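Local atomic coordinates of type VI secretion system-associated protein TagF (Pseudomonas aeruginosa PAO1, PDB entry 2QNU), a protein that probably acts as an accessory factor controlling the type VI secretion system, the contractile machine with which the bacterium injects effectors into neighbouring cells. Residues 146-151 and 168-173; 27-32 and 60-65; 19-24 and 90-95; 196-201 and 208-213. One frame throughout, in Å; residues are numbered along the deposited sequence.

Contact 1: residues 146-151 and 168-173; sequences PRIEQS and RLAALA
I148 lays its side chain across the A170-A171 turn of helix 165-177 and supplies most of the loop's share of the buried surface, Q150 nearly all the rest. Its CB already faces the helix, with the CB of A171 about 4.5 Å from it. CG2, which takes the position opposite the backbone N, lies 4.6 Å from A171 CB. The other branch does the touching: chi1 of -61° turns CG1 toward the helix, where it lies 4.1 Å from A171 N, 4.4 Å from A171 CB and 4.3 Å from A170 CB. CD1 goes on past the same turn, and the isoleucine also packs on Q167. The small alanines let the loop approach closely, with the CA atoms of I148 and A171 only 5.9 Å apart. Polar groups secure the loop around this apolar centre. The backbone N of I148 donates to Q174 OE1, R147 forms a salt bridge with D178, and a weak bond joins R147 NH2 to Q150 OE1. Q150 NE2 bonds to S160 OG in strand 158-160, and its side chain lies beside a bound acetate. R168 and L172 point away from the loop and meet the second subunit, R168 by a salt bridge to D109 of that chain. The contact thus unites van der Waals packing of one aliphatic branch on alanines with polar ties at its margins, seating a partly exposed loop on a dimer-forming helix.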
loop_
_atom_site.group_PDB
_atom_site.type_symbol
_atom_site.label_atom_id
_atom_site.label_comp_id
_atom_site.label_asym_id
_atom_site.label_seq_id
_atom_site.Cartn_x
_atom_site.Cartn_y
_atom_site.Cartn_z
ATOM N N PRO B 146 14.644 0.149 6.031
ATOM C CA PRO B 146 14.672 1.528 6.624
ATOM C C PRO B 146 13.522 2.418 6.135
ATOM O O PRO B 146 13.667 3.178 5.166
ATOM C CB PRO B 146 16.016 2.090 6.145
ATOM C CG PRO B 146 16.183 1.443 4.727
ATOM C CD PRO B 146 15.370 0.079 4.744
ATOM N N ARG B 147 12.373 2.308 6.788
ATOM C CA ARG B 147 11.146 2.913 6.213
ATOM C C ARG B 147 11.116 4.459 6.374
ATOM O O ARG B 147 11.680 5.013 7.335
ATOM C CB ARG B 147 9.838 2.281 6.731
ATOM C CG ARG B 147 9.878 1.624 8.086
ATOM C CD ARG B 147 8.638 1.823 8.909
ATOM N NE ARG B 147 7.388 2.095 8.178
ATOM C CZ ARG B 147 6.334 1.270 8.110
ATOM N NH1 ARG B 147 6.350 0.064 8.686
ATOM N NH2 ARG B 147 5.237 1.648 7.453
ATOM N N ILE B 148 10.488 5.126 5.396
ATOM C CA ILE B 148 10.268 6.543 5.438
ATOM C C ILE B 148 9.761 6.784 6.815
ATOM O O ILE B 148 8.918 6.051 7.301
ATOM C CB ILE B 148 9.214 7.019 4.426
ATOM C CG1 ILE B 148 9.649 6.708 2.990
ATOM C CG2 ILE B 148 8.972 8.504 4.558
ATOM C CD1 ILE B 148 10.821 7.587 2.416
ATOM N N GLU B 149 10.319 7.794 7.449
ATOM C CA GLU B 149 9.903 8.235 8.764
ATOM C C GLU B 149 8.405 8.571 8.811
ATOM O O GLU B 149 7.893 9.232 7.929
ATOM C CB GLU B 149 10.736 9.462 9.168
ATOM C CG GLU B 149 10.371 10.040 10.530
ATOM C CD GLU B 149 10.962 11.432 10.777
ATOM O OE1 GLU B 149 12.105 11.678 10.340
ATOM O OE2 GLU B 149 10.278 12.272 11.422
ATOM N N GLN B 150 7.739 8.071 9.848
ATOM C CA GLN B 150 6.300 8.229 10.060
ATOM C C GLN B 150 5.979 8.358 11.555
ATOM O O GLN B 150 6.746 7.917 12.396
ATOM C CB GLN B 150 5.541 7.034 9.516
ATOM C CG GLN B 150 5.743 6.741 8.011
ATOM C CD GLN B 150 4.949 5.543 7.557
ATOM O OE1 GLN B 150 5.040 4.472 8.162
ATOM N NE2 GLN B 150 4.172 5.703 6.487
ATOM N N SER B 151 4.849 8.980 11.876
ATOM C CA SER B 151 4.359 9.097 13.266
ATOM C C SER B 151 2.811 9.003 13.292
ATOM O O SER B 151 2.226 8.325 12.443
ATOM C CB SER B 151 4.923 10.365 13.940
ATOM O OG SER B 151 4.796 11.504 13.109
ATOM N N ARG B 168 6.946 9.567 -1.481
ATOM C CA ARG B 168 5.501 9.248 -1.287
ATOM C C ARG B 168 5.167 7.851 -1.806
ATOM O O ARG B 168 4.360 7.107 -1.209
ATOM C CB ARG B 168 4.564 10.303 -1.901
ATOM C CG ARG B 168 4.589 11.667 -1.173
ATOM C CD ARG B 168 3.544 12.600 -1.621
ATOM N NE ARG B 168 3.525 12.901 -3.048
ATOM C CZ ARG B 168 4.262 13.847 -3.645
ATOM N NH1 ARG B 168 5.083 14.616 -2.951
ATOM N NH2 ARG B 168 4.142 14.046 -4.952
ATOM N N LEU B 169 5.776 7.470 -2.929
ATOM C CA LEU B 169 5.555 6.125 -3.453
ATOM C C LEU B 169 6.105 5.085 -2.497
ATOM O O LEU B 169 5.439 4.089 -2.200
ATOM C CB LEU B 169 6.167 5.970 -4.873
ATOM C CG LEU B 169 5.712 4.706 -5.637
ATOM C CD1 LEU B 169 4.286 4.756 -6.163
ATOM C CD2 LEU B 169 6.653 4.478 -6.759
ATOM N N ALA B 170 7.330 5.281 -2.028
ATOM C CA ALA B 170 7.871 4.352 -1.070
ATOM C C ALA B 170 7.042 4.310 0.201
ATOM O O ALA B 170 6.931 3.258 0.793
ATOM C CB ALA B 170 9.342 4.666 -0.728
ATOM N N ALA B 171 6.511 5.450 0.663
ATOM C CA ALA B 171 5.674 5.453 1.883
ATOM C C ALA B 171 4.419 4.613 1.723
ATOM O O ALA B 171 4.014 3.843 2.602
ATOM C CB ALA B 171 5.321 6.898 2.261
ATOM N N LEU B 172 3.772 4.781 0.587
ATOM C CA LEU B 172 2.534 4.058 0.320
ATOM C C LEU B 172 2.785 2.569 0.267
ATOM O O LEU B 172 2.059 1.785 0.868
ATOM C CB LEU B 172 1.884 4.568 -0.952
ATOM C CG LEU B 172 0.809 5.627 -0.757
ATOM C CD1 LEU B 172 1.458 6.866 -0.151
ATOM C CD2 LEU B 172 0.261 5.977 -2.047
ATOM N N ALA B 173 3.817 2.154 -0.476
ATOM C CA ALA B 173 4.178 0.725 -0.537
ATOM C C ALA B 173 4.525 0.085 0.845
ATOM O O ALA B 173 4.066 -1.004 1.123
ATOM C CB ALA B 173 5.349 0.534 -1.540
#

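Contact 2: residues 27-32 and 60-65; sequences EPWDAW and FAIAPG
W29 reaches from helix 23-44 to F60 on strand 58-62 and sets the far corner of its indole, CH2, over one face of the phenyl ring. CH2 stands 4.0 Å above the F60 plane but near the ring's rim. The overlap is therefore slight: the centroid of the six-membered ring of W29 is 5.2 Å from that of the F60 ring, with the planes inclined by 29°, an offset pair slid well apart. The next indole carbon, CZ3, meets I62 CD1 at 3.9 Å, the end of an aliphatic chain that crosses the tryptophan at about a right angle. F60 and I62 point to the same side of the strand, two residues apart, so the indole rests on both. Its reach comes from chi1 of 176°, which swings CG opposite the backbone N and carries the ring off the helix toward the sheet; the backbones stay far apart, 10.9 Å between the CA atoms of W29 and I62. One turn of helix later, W32 places CE3 3.7 Å above a face of the W29 ring, near its rim. F25 stacks on W29, while W183 of strand 180-185 touches W29, F60 and I62. The single polar atom of the indole, NE1, is spent on a hydrogen bond to T90 OG1 of strand 89-95, which should fix the rotation of the ring. Helix and sheet are joined here by a buried aromatic cluster: cohesion probably comes from dispersion and the burial of apolar surface, and one directed N-H bond keeps the deeply placed indole satisfied.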
loop_
_atom_site.group_PDB
_atom_site.type_symbol
_atom_site.label_atom_id
_atom_site.label_comp_id
_atom_site.label_asym_id
_atom_site.label_seq_id
_atom_site.Cartn_x
_atom_site.Cartn_y
_atom_site.Cartn_z
ATOM N N GLU B 27 9.473 -21.231 16.558
ATOM C CA GLU B 27 8.265 -21.719 17.233
ATOM C C GLU B 27 6.981 -21.357 16.459
ATOM O O GLU B 27 6.225 -22.272 16.060
ATOM C CB GLU B 27 8.165 -21.213 18.705
ATOM C CG GLU B 27 8.459 -22.289 19.781
ATOM C CD GLU B 27 8.112 -21.835 21.241
ATOM O OE1 GLU B 27 7.496 -20.747 21.410
ATOM O OE2 GLU B 27 8.452 -22.567 22.223
ATOM N N PRO B 28 6.695 -20.042 16.266
ATOM C CA PRO B 28 5.501 -19.703 15.477
ATOM C C PRO B 28 5.536 -20.105 13.990
ATOM O O PRO B 28 4.505 -20.386 13.370
ATOM C CB PRO B 28 5.411 -18.151 15.616
ATOM C CG PRO B 28 6.805 -17.718 15.979
ATOM C CD PRO B 28 7.347 -18.831 16.818
ATOM N N TRP B 29 6.703 -20.040 13.384
ATOM C CA TRP B 29 6.791 -20.350 11.962
ATOM C C TRP B 29 6.432 -21.836 11.773
ATOM O O TRP B 29 5.577 -22.150 10.963
ATOM C CB TRP B 29 8.179 -20.046 11.429
ATOM C CG TRP B 29 8.370 -20.431 10.007
ATOM C CD1 TRP B 29 9.174 -21.462 9.542
ATOM C CD2 TRP B 29 7.789 -19.830 8.862
ATOM N NE1 TRP B 29 9.097 -21.520 8.194
ATOM C CE2 TRP B 29 8.249 -20.539 7.742
ATOM C CE3 TRP B 29 6.873 -18.793 8.669
ATOM C CZ2 TRP B 29 7.853 -20.223 6.426
ATOM C CZ3 TRP B 29 6.488 -18.459 7.375
ATOM C CH2 TRP B 29 6.988 -19.166 6.261
ATOM N N ASP B 30 7.047 -22.699 12.568
ATOM C CA ASP B 30 6.720 -24.128 12.624
ATOM C C ASP B 30 5.232 -24.433 12.873
ATOM O O ASP B 30 4.652 -25.225 12.168
ATOM C CB ASP B 30 7.531 -24.813 13.723
ATOM C CG ASP B 30 7.204 -26.314 13.872
ATOM O OD1 ASP B 30 7.819 -27.180 13.129
ATOM O OD2 ASP B 30 6.375 -26.659 14.735
ATOM N N ALA B 31 4.626 -23.756 13.867
ATOM C CA ALA B 31 3.235 -24.005 14.233
ATOM C C ALA B 31 2.345 -23.568 13.096
ATOM O O ALA B 31 1.343 -24.204 12.772
ATOM C CB ALA B 31 2.914 -23.265 15.491
ATOM N N TRP B 32 2.718 -22.478 12.451
ATOM C CA TRP B 32 1.920 -22.009 11.345
ATOM C C TRP B 32 2.051 -22.989 10.161
ATOM O O TRP B 32 1.063 -23.275 9.530
ATOM C CB TRP B 32 2.256 -20.544 10.911
ATOM C CG TRP B 32 1.550 -20.128 9.605
ATOM C CD1 TRP B 32 0.241 -19.788 9.433
ATOM C CD2 TRP B 32 2.133 -20.152 8.299
ATOM N NE1 TRP B 32 -0.032 -19.562 8.106
ATOM C CE2 TRP B 32 1.127 -19.787 7.387
ATOM C CE3 TRP B 32 3.399 -20.489 7.825
ATOM C CZ2 TRP B 32 1.366 -19.686 6.022
ATOM C CZ3 TRP B 32 3.658 -20.389 6.457
ATOM C CH2 TRP B 32 2.650 -20.002 5.567
ATOM N N PHE B 60 8.503 -14.506 0.273
ATOM C CA PHE B 60 7.631 -13.821 1.160
ATOM C C PHE B 60 8.284 -12.658 1.913
ATOM O O PHE B 60 9.480 -12.626 2.141
ATOM C CB PHE B 60 7.034 -14.808 2.166
ATOM C CG PHE B 60 8.058 -15.480 3.048
ATOM C CD1 PHE B 60 8.520 -14.870 4.215
ATOM C CD2 PHE B 60 8.526 -16.749 2.738
ATOM C CE1 PHE B 60 9.444 -15.505 5.022
ATOM C CE2 PHE B 60 9.455 -17.383 3.513
ATOM C CZ PHE B 60 9.928 -16.796 4.645
ATOM N N ALA B 61 7.415 -11.737 2.323
ATOM C CA ALA B 61 7.727 -10.719 3.303
ATOM C C ALA B 61 6.572 -10.582 4.291
ATOM O O ALA B 61 5.405 -10.371 3.913
ATOM C CB ALA B 61 7.968 -9.454 2.621
ATOM N N ILE B 62 6.918 -10.777 5.543
ATOM C CA ILE B 62 5.995 -10.826 6.661
ATOM C C ILE B 62 6.256 -9.684 7.649
ATOM O O ILE B 62 7.362 -9.481 8.119
ATOM C CB ILE B 62 6.113 -12.145 7.331
ATOM C CG1 ILE B 62 5.708 -13.232 6.260
ATOM C CG2 ILE B 62 5.269 -12.196 8.623
ATOM C CD1 ILE B 62 5.967 -14.622 6.695
ATOM N N ALA B 63 5.195 -8.957 7.965
ATOM C CA ALA B 63 5.275 -7.829 8.944
ATOM C C ALA B 63 5.737 -8.251 10.336
ATOM O O ALA B 63 5.548 -9.411 10.760
ATOM C CB ALA B 63 3.919 -7.128 9.049
ATOM N N PRO B 64 6.320 -7.299 11.082
ATOM C CA PRO B 64 6.674 -7.547 12.476
ATOM C C PRO B 64 5.472 -7.901 13.309
ATOM O O PRO B 64 4.397 -7.388 13.071
ATOM C CB PRO B 64 7.235 -6.195 12.965
ATOM C CG PRO B 64 7.693 -5.496 11.706
ATOM C CD PRO B 64 6.653 -5.927 10.665
ATOM N N GLY B 65 5.658 -8.811 14.243
ATOM C CA GLY B 65 4.614 -9.194 15.195
ATOM C C GLY B 65 3.623 -10.244 14.722
ATOM O O GLY B 65 2.723 -10.642 15.465
#

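Contact 3: residues 19-24 and 90-95; sequences RGLPNT and TVACLL
The planar group in this contact is the A92 peptide, whose carbonyl O has L21 CD1 3.4 Å away; the puckered pyrrolidine ring of P22 presents its CG-CD rim to L94, with both leucine methyls gathered there. P22 CG lies 3.8 Å from L94 CD2, and P22 CD lies 4.1 Å from each of L94 CD2 and L94 CD1. L21 lies loosely beside the A92 methyl, its CD2 4.4 Å from A92 CB. The CB of L21 does not aim at the strand; chi1 of -96° and chi2 of 29°, both away from staggered values, bring its two methyls down onto A92. On strand 89-95 the side chains alternate: A92 and L94 face this loop, while V91 and C93 turn the other way, against helix 110-121. L21 also touches Y7 on neighbouring strand 4-7. P22 occupies the N-cap position of helix 23-44, so its packing on L94 lies where the helix begins and probably helps place that end over the sheet. What joins loop and strand is apolar van der Waals contact of methyls and methylenes, which carries little directional preference.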
loop_
_atom_site.group_PDB
_atom_site.type_symbol
_atom_site.label_atom_id
_atom_site.label_comp_id
_atom_site.label_asym_id
_atom_site.label_seq_id
_atom_site.Cartn_x
_atom_site.Cartn_y
_atom_site.Cartn_z
ATOM N N ARG B 19 19.298 -23.602 11.522
ATOM C CA ARG B 19 20.476 -22.807 11.880
ATOM C C ARG B 19 20.208 -21.330 11.697
ATOM O O ARG B 19 19.457 -20.958 10.811
ATOM C CB ARG B 19 21.715 -23.119 11.033
ATOM C CG ARG B 19 21.935 -24.545 10.558
ATOM C CD ARG B 19 22.895 -25.354 11.451
ATOM N NE ARG B 19 22.215 -26.480 12.095
ATOM C CZ ARG B 19 22.822 -27.446 12.781
ATOM N NH1 ARG B 19 24.149 -27.457 12.930
ATOM N NH2 ARG B 19 22.088 -28.412 13.328
ATOM N N GLY B 20 20.852 -20.505 12.545
ATOM C CA GLY B 20 20.932 -19.060 12.344
ATOM C C GLY B 20 19.650 -18.293 12.595
ATOM O O GLY B 20 19.584 -17.090 12.336
ATOM N N LEU B 21 18.620 -19.004 13.076
ATOM C CA LEU B 21 17.293 -18.467 13.328
ATOM C C LEU B 21 16.943 -18.609 14.816
ATOM O O LEU B 21 17.172 -19.645 15.414
ATOM C CB LEU B 21 16.260 -19.221 12.490
ATOM C CG LEU B 21 15.803 -18.654 11.123
ATOM C CD1 LEU B 21 16.752 -17.815 10.327
ATOM C CD2 LEU B 21 15.292 -19.789 10.278
ATOM N N PRO B 22 16.383 -17.554 15.430
ATOM C CA PRO B 22 15.999 -17.698 16.854
ATOM C C PRO B 22 14.626 -18.405 17.020
ATOM O O PRO B 22 13.859 -18.499 16.068
ATOM C CB PRO B 22 15.948 -16.257 17.332
ATOM C CG PRO B 22 15.580 -15.445 16.072
ATOM C CD PRO B 22 16.082 -16.220 14.873
ATOM N N ASN B 23 14.330 -18.920 18.203
ATOM C CA ASN B 23 13.055 -19.605 18.423
ATOM C C ASN B 23 11.846 -18.679 18.359
ATOM O O ASN B 23 10.716 -19.119 18.110
ATOM C CB ASN B 23 13.097 -20.327 19.737
ATOM C CG ASN B 23 11.862 -21.193 19.975
ATOM O OD1 ASN B 23 11.618 -22.171 19.255
ATOM N ND2 ASN B 23 11.096 -20.858 21.029
ATOM N N THR B 24 12.090 -17.389 18.578
ATOM C CA THR B 24 11.054 -16.370 18.468
ATOM C C THR B 24 10.445 -16.485 17.118
ATOM O O THR B 24 9.241 -16.311 16.924
ATOM C CB THR B 24 11.622 -14.886 18.613
ATOM O OG1 THR B 24 12.504 -14.567 17.513
ATOM C CG2 THR B 24 12.322 -14.704 19.935
ATOM N N THR B 90 12.672 -23.707 4.549
ATOM C CA THR B 90 12.598 -22.277 4.454
ATOM C C THR B 90 13.966 -21.722 4.678
ATOM O O THR B 90 14.625 -22.157 5.582
ATOM C CB THR B 90 11.636 -21.714 5.578
ATOM O OG1 THR B 90 10.389 -22.373 5.485
ATOM C CG2 THR B 90 11.418 -20.229 5.428
ATOM N N VAL B 91 14.361 -20.771 3.845
ATOM C CA VAL B 91 15.470 -19.856 4.153
ATOM C C VAL B 91 14.853 -18.470 4.480
ATOM O O VAL B 91 14.029 -17.934 3.708
ATOM C CB VAL B 91 16.412 -19.758 2.966
ATOM C CG1 VAL B 91 17.488 -18.659 3.167
ATOM C CG2 VAL B 91 17.034 -21.145 2.695
ATOM N N ALA B 92 15.243 -17.925 5.632
ATOM C CA ALA B 92 14.636 -16.691 6.184
ATOM C C ALA B 92 15.685 -15.725 6.713
ATOM O O ALA B 92 16.642 -16.126 7.370
ATOM C CB ALA B 92 13.699 -17.037 7.289
ATOM N N CYS B 93 15.492 -14.452 6.387
ATOM C CA CYS B 93 16.249 -13.380 7.001
ATOM C C CYS B 93 15.342 -12.527 7.906
ATOM O O CYS B 93 14.353 -11.948 7.466
ATOM C CB CYS B 93 16.850 -12.528 5.911
ATOM S SG CYS B 93 17.772 -11.240 6.579
ATOM N N LEU B 94 15.704 -12.441 9.170
ATOM C CA LEU B 94 14.990 -11.617 10.126
ATOM C C LEU B 94 15.431 -10.150 10.043
ATOM O O LEU B 94 16.561 -9.886 10.092
ATOM C CB LEU B 94 15.262 -12.143 11.512
ATOM C CG LEU B 94 14.111 -12.915 12.142
ATOM C CD1 LEU B 94 14.159 -14.345 11.731
ATOM C CD2 LEU B 94 14.197 -12.761 13.689
ATOM N N LEU B 95 14.517 -9.219 9.885
ATOM C CA LEU B 95 14.882 -7.821 9.727
ATOM C C LEU B 95 14.392 -6.997 10.938
ATOM O O LEU B 95 13.484 -7.436 11.688
ATOM C CB LEU B 95 14.250 -7.254 8.464
ATOM C CG LEU B 95 14.638 -7.911 7.140
ATOM C CD1 LEU B 95 13.496 -7.752 6.162
ATOM C CD2 LEU B 95 15.948 -7.286 6.622
#

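Contact 4: residues 196-201 and 208-213; sequences MRYQGL and GRFLTG
M196 and F210 form the deeply buried half of the contact, where the selenomethionine SE comes within 3.9 Å of F210 CE1 and 4.0 Å of F210 CD1. This is a Met-aromatic contact of oblique approach: SE is 4.9 Å from the ring centroid, 58° off the normal. Y198, two residues along the strand, adds CE1 at 4.3 Å from F210 CZ. W58, edge-to-face, W183 and W32 also pack on F210. The less buried side is at R209, which stays partly exposed. Bends at chi2 and chi3 bring its guanidinium round to the phenol end of Y198, the two planes 39° apart. R209 NH2 comes to the edge of the Y198 ring, 3.6 Å from CE2, and lies 3.5 Å from OH. NH2 also hydrogen-bonds to OD1 of N156 of the second subunit. L157 of that subunit packs on M196 and Y198, and R197 continues the sheet into it by an antiparallel ladder. Between the outermost strand of this chain, 194-199, and helix 209-212, the selenium-aromatic side thus relies on apolar burial, whereas the charge of R209 sits where the second subunit can share it, probably linking this packing to dimer formation.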
loop_
_atom_site.group_PDB
_atom_site.type_symbol
_atom_site.label_atom_id
_atom_site.label_comp_id
_atom_site.label_asym_id
_atom_site.label_seq_id
_atom_site.Cartn_x
_atom_site.Cartn_y
_atom_site.Cartn_z
HETATM N N MSE B 196 0.418 -12.412 -3.869
HETATM C CA MSE B 196 -0.679 -12.672 -2.932
HETATM C C MSE B 196 -0.480 -11.889 -1.639
HETATM O O MSE B 196 0.645 -11.784 -1.147
HETATM C CB MSE B 196 -0.669 -14.166 -2.578
HETATM C CG MSE B 196 -0.856 -15.117 -3.807
HETATM SE SE MSE B 196 -0.352 -16.971 -3.116
HETATM C CE MSE B 196 -2.074 -17.485 -2.444
ATOM N N ARG B 197 -1.575 -11.327 -1.086
ATOM C CA ARG B 197 -1.537 -10.621 0.218
ATOM C C ARG B 197 -2.582 -11.161 1.156
ATOM O O ARG B 197 -3.746 -11.266 0.761
ATOM C CB ARG B 197 -1.873 -9.150 0.012
ATOM C CG ARG B 197 -1.851 -8.309 1.284
ATOM C CD ARG B 197 -2.219 -6.842 0.987
ATOM N NE ARG B 197 -1.899 -5.896 2.102
ATOM C CZ ARG B 197 -2.603 -5.887 3.228
ATOM N NH1 ARG B 197 -3.628 -6.721 3.372
ATOM N NH2 ARG B 197 -2.320 -5.058 4.220
ATOM N N TYR B 198 -2.177 -11.543 2.353
ATOM C CA TYR B 198 -3.080 -11.756 3.457
ATOM C C TYR B 198 -2.898 -10.662 4.526
ATOM O O TYR B 198 -1.780 -10.182 4.804
ATOM C CB TYR B 198 -2.898 -13.143 4.090
ATOM C CG TYR B 198 -3.298 -14.297 3.168
ATOM C CD1 TYR B 198 -2.392 -14.831 2.268
ATOM C CD2 TYR B 198 -4.588 -14.853 3.206
ATOM C CE1 TYR B 198 -2.713 -15.945 1.400
ATOM C CE2 TYR B 198 -4.949 -15.944 2.330
ATOM C CZ TYR B 198 -4.013 -16.479 1.444
ATOM O OH TYR B 198 -4.359 -17.525 0.610
ATOM N N GLN B 199 -4.048 -10.272 5.096
ATOM C CA GLN B 199 -4.092 -9.517 6.338
ATOM C C GLN B 199 -3.657 -10.483 7.417
ATOM O O GLN B 199 -4.361 -11.417 7.728
ATOM C CB GLN B 199 -5.536 -9.021 6.601
ATOM C CG GLN B 199 -5.603 -7.853 7.554
ATOM C CD GLN B 199 -5.026 -6.552 6.984
ATOM O OE1 GLN B 199 -5.152 -6.256 5.786
ATOM N NE2 GLN B 199 -4.420 -5.744 7.872
ATOM N N GLY B 200 -2.500 -10.310 7.989
ATOM C CA GLY B 200 -1.980 -11.320 8.875
ATOM C C GLY B 200 -1.356 -12.490 8.135
ATOM O O GLY B 200 -1.050 -12.372 6.939
ATOM N N LEU B 201 -1.162 -13.598 8.862
ATOM C CA LEU B 201 -0.690 -14.870 8.270
ATOM C C LEU B 201 -1.837 -15.496 7.579
ATOM O O LEU B 201 -2.963 -15.328 8.024
ATOM C CB LEU B 201 -0.197 -15.860 9.318
ATOM C CG LEU B 201 1.013 -15.404 10.143
ATOM C CD1 LEU B 201 1.319 -16.321 11.298
ATOM C CD2 LEU B 201 2.177 -15.204 9.274
ATOM N N GLY B 208 -3.615 -24.597 1.569
ATOM C CA GLY B 208 -3.904 -25.206 0.304
ATOM C C GLY B 208 -3.749 -24.399 -0.979
ATOM O O GLY B 208 -3.352 -24.974 -2.010
ATOM N N ARG B 209 -4.076 -23.106 -0.949
ATOM C CA ARG B 209 -4.030 -22.251 -2.123
ATOM C C ARG B 209 -2.585 -22.074 -2.586
ATOM O O ARG B 209 -2.352 -21.912 -3.775
ATOM C CB ARG B 209 -4.706 -20.854 -1.874
ATOM C CG ARG B 209 -6.266 -20.964 -1.873
ATOM C CD ARG B 209 -7.089 -20.733 -0.551
ATOM N NE ARG B 209 -7.227 -19.325 -0.293
ATOM C CZ ARG B 209 -7.994 -18.698 0.618
ATOM N NH1 ARG B 209 -8.887 -19.285 1.425
ATOM N NH2 ARG B 209 -7.850 -17.388 0.686
ATOM N N PHE B 210 -1.639 -22.162 -1.664
ATOM C CA PHE B 210 -0.203 -22.167 -2.053
ATOM C C PHE B 210 0.179 -23.422 -2.871
ATOM O O PHE B 210 1.265 -23.446 -3.470
ATOM C CB PHE B 210 0.708 -22.197 -0.835
ATOM C CG PHE B 210 0.716 -20.928 -0.041
ATOM C CD1 PHE B 210 1.114 -19.730 -0.617
ATOM C CD2 PHE B 210 0.350 -20.948 1.308
ATOM C CE1 PHE B 210 1.152 -18.542 0.157
ATOM C CE2 PHE B 210 0.356 -19.758 2.089
ATOM C CZ PHE B 210 0.728 -18.567 1.494
ATOM N N LEU B 211 -0.645 -24.474 -2.790
ATOM C CA LEU B 211 -0.351 -25.771 -3.471
ATOM C C LEU B 211 -1.178 -25.909 -4.721
ATOM O O LEU B 211 -0.708 -26.480 -5.667
ATOM C CB LEU B 211 -0.497 -27.001 -2.572
ATOM C CG LEU B 211 -0.081 -26.905 -1.094
ATOM C CD1 LEU B 211 -0.505 -28.134 -0.284
ATOM C CD2 LEU B 211 1.371 -26.645 -0.893
ATOM N N THR B 212 -2.386 -25.349 -4.762
ATOM C CA THR B 212 -3.226 -25.573 -5.883
ATOM C C THR B 212 -3.593 -24.337 -6.645
ATOM O O THR B 212 -4.063 -24.448 -7.778
ATOM C CB THR B 212 -4.535 -26.254 -5.447
ATOM O OG1 THR B 212 -5.353 -25.313 -4.751
ATOM C CG2 THR B 212 -4.236 -27.406 -4.556
ATOM N N GLY B 213 -3.401 -23.164 -6.053
ATOM C CA GLY B 213 -3.952 -21.934 -6.629
ATOM C C GLY B 213 -5.479 -21.897 -6.754
ATOM O O GLY B 213 -6.038 -21.018 -7.395
#

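From the N terminus, the loop ahead of helix 23-44 opens contact 3, which closes on strand 89-95. Inside that span contact 2 ties the helix to strand 58-62, so the two are nested and touch: they share the helix and lie over the same antiparallel sheet. Contact 1 follows in series, a loop of 16 residues including strand 158-160 that closes on helix 165-177. Contact 4 is last, a six-residue connection between the outermost strand of this chain, 194-199, and helix 209-212; it meets contact 2 where W32 touches L201 and F210. None cross. Contacts 2 and 3 hold the helix to the sheet, while contacts 1 and 4 both reach the second subunit.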